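Local coordinates for macrophage migration inhibitory factor-like protein (Leishmania major, PDB 3FWT) that is a parasite member of the macrophage migration inhibitory factor family, assembling as a trimer of beta-alpha-beta subunits, at residues A38-A43 against A102-K107; T67-Q72 against A76-V81. All blocks are in the same frame, centred on the assembly; numbering follows the deposited sequence.

Contact 1: residues A38-A43 against A102-K107; sequences ANLSAA and AAAITK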
# COMPACT_ATOMS: atom_id res chain seq x y z
N ALA A 38 5.57 14.94 -12.94
CA ALA A 38 4.88 14.99 -14.22
C ALA A 38 5.53 14.05 -15.29
O ALA A 38 4.85 13.32 -16.03
CB ALA A 38 4.74 16.44 -14.70
N ASN A 39 6.85 13.97 -15.29
CA ASN A 39 7.54 13.09 -16.22
C ASN A 39 7.29 11.63 -15.92
O ASN A 39 7.03 10.81 -16.81
CB ASN A 39 9.06 13.39 -16.19
CG ASN A 39 9.40 14.80 -16.67
OD1 ASN A 39 8.66 15.37 -17.46
ND2 ASN A 39 10.55 15.33 -16.26
N LEU A 40 7.34 11.26 -14.63
CA LEU A 40 6.96 9.92 -14.26
C LEU A 40 5.51 9.56 -14.64
O LEU A 40 5.28 8.48 -15.17
CB LEU A 40 7.22 9.66 -12.75
CG LEU A 40 8.71 9.53 -12.40
CD1 LEU A 40 8.87 9.43 -10.85
CD2 LEU A 40 9.27 8.29 -13.09
N SER A 41 4.53 10.41 -14.29
CA SER A 41 3.13 10.16 -14.69
C SER A 41 2.99 9.94 -16.24
O SER A 41 2.34 8.98 -16.72
CB SER A 41 2.23 11.32 -14.19
OG SER A 41 2.16 11.13 -12.75
N ALA A 42 3.66 10.80 -16.99
CA ALA A 42 3.71 10.63 -18.50
C ALA A 42 4.23 9.30 -18.89
O ALA A 42 3.64 8.62 -19.71
CB ALA A 42 4.59 11.69 -19.11
N ALA A 43 5.38 8.89 -18.32
CA ALA A 43 5.97 7.59 -18.65
C ALA A 43 5.14 6.40 -18.27
O ALA A 43 4.87 5.55 -19.13
CB ALA A 43 7.46 7.48 -18.09
N ALA A 102 11.15 0.72 -14.20
CA ALA A 102 12.46 0.87 -13.59
C ALA A 102 13.30 1.87 -14.38
O ALA A 102 13.92 2.73 -13.77
CB ALA A 102 13.15 -0.48 -13.44
N ALA A 103 13.33 1.80 -15.74
CA ALA A 103 14.08 2.78 -16.54
C ALA A 103 13.60 4.21 -16.29
O ALA A 103 14.38 5.14 -16.16
CB ALA A 103 13.99 2.45 -18.09
N ALA A 104 12.28 4.40 -16.26
CA ALA A 104 11.73 5.71 -16.00
C ALA A 104 12.14 6.23 -14.63
O ALA A 104 12.42 7.43 -14.50
CB ALA A 104 10.09 5.71 -16.16
N ILE A 105 12.16 5.35 -13.60
CA ILE A 105 12.62 5.78 -12.22
C ILE A 105 14.09 6.13 -12.22
O ILE A 105 14.56 7.15 -11.66
CB ILE A 105 12.39 4.68 -11.19
CG1 ILE A 105 10.90 4.43 -10.96
CG2 ILE A 105 13.04 5.05 -9.87
CD1 ILE A 105 10.30 5.69 -10.58
N THR A 106 14.85 5.29 -12.92
CA THR A 106 16.30 5.64 -12.98
C THR A 106 16.58 6.99 -13.63
O THR A 106 17.41 7.84 -13.19
CB THR A 106 17.09 4.50 -13.69
OG1 THR A 106 16.93 3.27 -12.96
CG2 THR A 106 18.58 4.88 -13.72
N LYS A 107 15.91 7.24 -14.75
CA LYS A 107 16.06 8.53 -15.43
C LYS A 107 15.61 9.71 -14.58
O LYS A 107 16.28 10.74 -14.51
CB LYS A 107 15.27 8.52 -16.73
CG LYS A 107 15.43 9.81 -17.66
CD LYS A 107 14.52 9.62 -18.88
CE LYS A 107 15.02 10.45 -20.07
NZ LYS A 107 15.13 9.55 -21.27

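Contact 2: residues T67-Q72 against A76-V81; sequences TPISFQ and APAAYV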
# COMPACT_ATOMS: atom_id res chain seq x y z
N THR A 67 10.50 9.02 1.45
CA THR A 67 10.08 7.95 2.38
C THR A 67 11.33 7.11 2.58
O THR A 67 11.84 6.52 1.62
CB THR A 67 8.98 7.14 1.74
OG1 THR A 67 7.84 8.03 1.53
CG2 THR A 67 8.51 5.94 2.65
N PRO A 68 11.89 7.09 3.80
CA PRO A 68 13.11 6.28 3.90
C PRO A 68 12.90 4.79 3.54
O PRO A 68 11.90 4.21 3.87
CB PRO A 68 13.52 6.46 5.39
CG PRO A 68 12.97 7.81 5.71
CD PRO A 68 11.63 7.87 5.02
N ILE A 69 13.87 4.20 2.83
CA ILE A 69 13.79 2.82 2.45
C ILE A 69 15.13 2.19 2.76
O ILE A 69 16.18 2.69 2.35
CB ILE A 69 13.50 2.61 0.93
CG1 ILE A 69 12.02 3.08 0.63
CG2 ILE A 69 13.67 1.05 0.53
CD1 ILE A 69 11.75 3.26 -0.89
N SER A 70 15.09 1.03 3.40
CA SER A 70 16.35 0.33 3.59
C SER A 70 16.46 -0.88 2.70
O SER A 70 15.48 -1.61 2.51
CB SER A 70 16.50 -0.09 5.08
OG SER A 70 17.84 -0.51 5.20
N PHE A 71 17.65 -1.18 2.19
CA PHE A 71 17.75 -2.37 1.29
C PHE A 71 19.20 -2.78 1.17
O PHE A 71 19.99 -1.94 0.96
CB PHE A 71 17.21 -2.03 -0.10
CG PHE A 71 17.18 -3.16 -1.05
CD1 PHE A 71 16.55 -4.37 -0.73
CD2 PHE A 71 17.76 -3.00 -2.33
CE1 PHE A 71 16.53 -5.47 -1.69
CE2 PHE A 71 17.71 -4.04 -3.26
CZ PHE A 71 17.09 -5.28 -2.93
N GLN A 72 19.49 -4.07 1.29
CA GLN A 72 20.86 -4.59 1.32
C GLN A 72 21.74 -3.83 2.33
O GLN A 72 22.86 -3.49 2.01
CB GLN A 72 21.43 -4.48 -0.08
CG GLN A 72 20.52 -5.33 -0.97
CD GLN A 72 21.06 -5.64 -2.31
OE1 GLN A 72 21.50 -4.76 -3.07
NE2 GLN A 72 20.95 -6.91 -2.66
N ALA A 76 20.88 4.22 0.83
CA ALA A 76 20.99 5.03 -0.38
C ALA A 76 19.66 4.95 -1.13
O ALA A 76 18.90 4.01 -0.87
CB ALA A 76 22.16 4.51 -1.29
N PRO A 77 19.40 5.89 -2.05
CA PRO A 77 18.14 6.04 -2.75
C PRO A 77 17.69 4.67 -3.32
O PRO A 77 18.49 3.91 -3.92
CB PRO A 77 18.46 6.99 -3.88
CG PRO A 77 19.47 7.85 -3.33
CD PRO A 77 20.32 7.02 -2.37
N ALA A 78 16.46 4.31 -3.02
CA ALA A 78 15.87 3.11 -3.55
C ALA A 78 14.37 3.42 -3.83
O ALA A 78 13.82 4.46 -3.40
CB ALA A 78 15.96 2.04 -2.45
N ALA A 79 13.69 2.52 -4.55
CA ALA A 79 12.31 2.78 -4.90
C ALA A 79 11.48 1.53 -4.76
O ALA A 79 11.99 0.42 -4.98
CB ALA A 79 12.23 3.28 -6.39
N TYR A 80 10.17 1.69 -4.51
CA TYR A 80 9.24 0.53 -4.56
C TYR A 80 8.03 1.02 -5.30
O TYR A 80 7.53 2.15 -5.00
CB TYR A 80 8.87 0.08 -3.12
CG TYR A 80 7.59 -0.67 -3.02
CD1 TYR A 80 7.53 -2.06 -3.16
CD2 TYR A 80 6.40 0.01 -2.82
CE1 TYR A 80 6.29 -2.72 -3.04
CE2 TYR A 80 5.19 -0.65 -2.72
CZ TYR A 80 5.15 -2.02 -2.83
OH TYR A 80 3.91 -2.65 -2.80
N VAL A 81 7.56 0.25 -6.30
CA VAL A 81 6.33 0.65 -7.02
C VAL A 81 5.27 -0.43 -6.92
O VAL A 81 5.61 -1.62 -7.17
CB VAL A 81 6.67 0.86 -8.51
CG1 VAL A 81 5.39 1.20 -9.30
CG2 VAL A 81 7.80 1.99 -8.60
O HOH W 1 16.55 4.37 0.29

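Contact 1: residues A38-A43 against A102-K107
With its CG set beside the backbone N and anti to the carbonyl carbon (chi1 -72°), L40 reaches across toward helix 92-109, where its CD2 meets CB of A104 at 4.1 Å. I105 has the same kind of first torsion for CG1, and a second turn (chi2 -56°) folds CD1 back toward the neighbouring helix although its CB starts out away from it. CD2 of L40 thereby meets CD1 of I105 at 3.8 Å, and CD1 of L40 lies at 4.0 Å from the same I105 methyl, the two side chains crossing at about a right angle. The same L40 CD2 also rests 3.6 Å from the backbone O of A104, a plain van der Waals contact of a methyl with a carbonyl oxygen. Helices 34-52 and 92-109 are the antiparallel pair that lies on the sheet in the MIF fold; their local axes run at 165° to each other and come within 10.1 Å. On this layer the branched residues face inward: L40 packs on F63 of strand 60-64 and I105 on I116 of strand 116-128. Farther from the sheet the helices meet through alanines, CB of A43 lying 3.7 Å from CB of A104. One methyl on each side suits this place, since a small side chain spans the gap without forcing the backbones apart. Toward the solvent side the pairing turns polar, where ND2 of N39 hydrogen-bonds OE1 of E108, just past the end of segment 102-107.

Contact 2: residues T67-Q72 against A76-V81
I69 lays its side chain over A78, its CG2 methyl 3.9 Å from the A78 CB and its CD1 3.5 Å from the A78 carbonyl O. In the MIF trimer this is where subunits join: I69 and S70 form a short antiparallel ladder with a strand of the third subunit, while strand 79-85 belongs to the sheet of its own chain. Segments 67-72 and 76-81 are therefore not neighbouring strands, and they meet through side chains and a water. A beta-branched isoleucine suits the spot because its two arms touch different parts of the opposing chain: CG2, anti to the backbone N, meets the A78 methyl, whereas CG1, beside that N (chi1 -69°), sets CD1 against the A78 carbonyl, from where CD1 of I69 reaches on to the CA of A79 at 4.1 Å. A78 offers just a methyl, small enough for the two backbones to come near: the CA atoms of I69 and A78 are 6.4 Å apart. Y80 starts toward segment 67-72 but sends its ring away, to stack on F23 of the third subunit, and its OH hydrogen-bonds E84 and R82 of that subunit. The F71 ring and Y117 meet edge-to-face, and Q72 CG lies 3.7 Å above the plane of the F71 ring, over its centre. R115 binds the carbonyl O atoms of F71, A76 and P77. A water bridges the two segments, 2.7 Å from I69 O and 2.6 Å from A76 O.

How the contacts relate
Contact 1 is partly buried and joins two helices on the sheet, its centre about 9 Å from the centre of the chain; contact 2 is buried although its centre lies farther out, about 15 Å from the centre of the chain, consistent with the third subunit packing against it. Their segments belong to different elements, although strand 79-85 of contact 2 is followed in the chain by helix 92-109 of contact 1. The two meet where I105 CG2 packs 4.0 Å from A79 CB, helix against sheet. Their chemistry follows these places: between segments 38-43 and 102-107 only apolar side chains and one carbonyl touch, whereas at the subunit boundary an isoleucine-alanine contact is accompanied by a bridging water and by arginine bonds to backbone carbonyls.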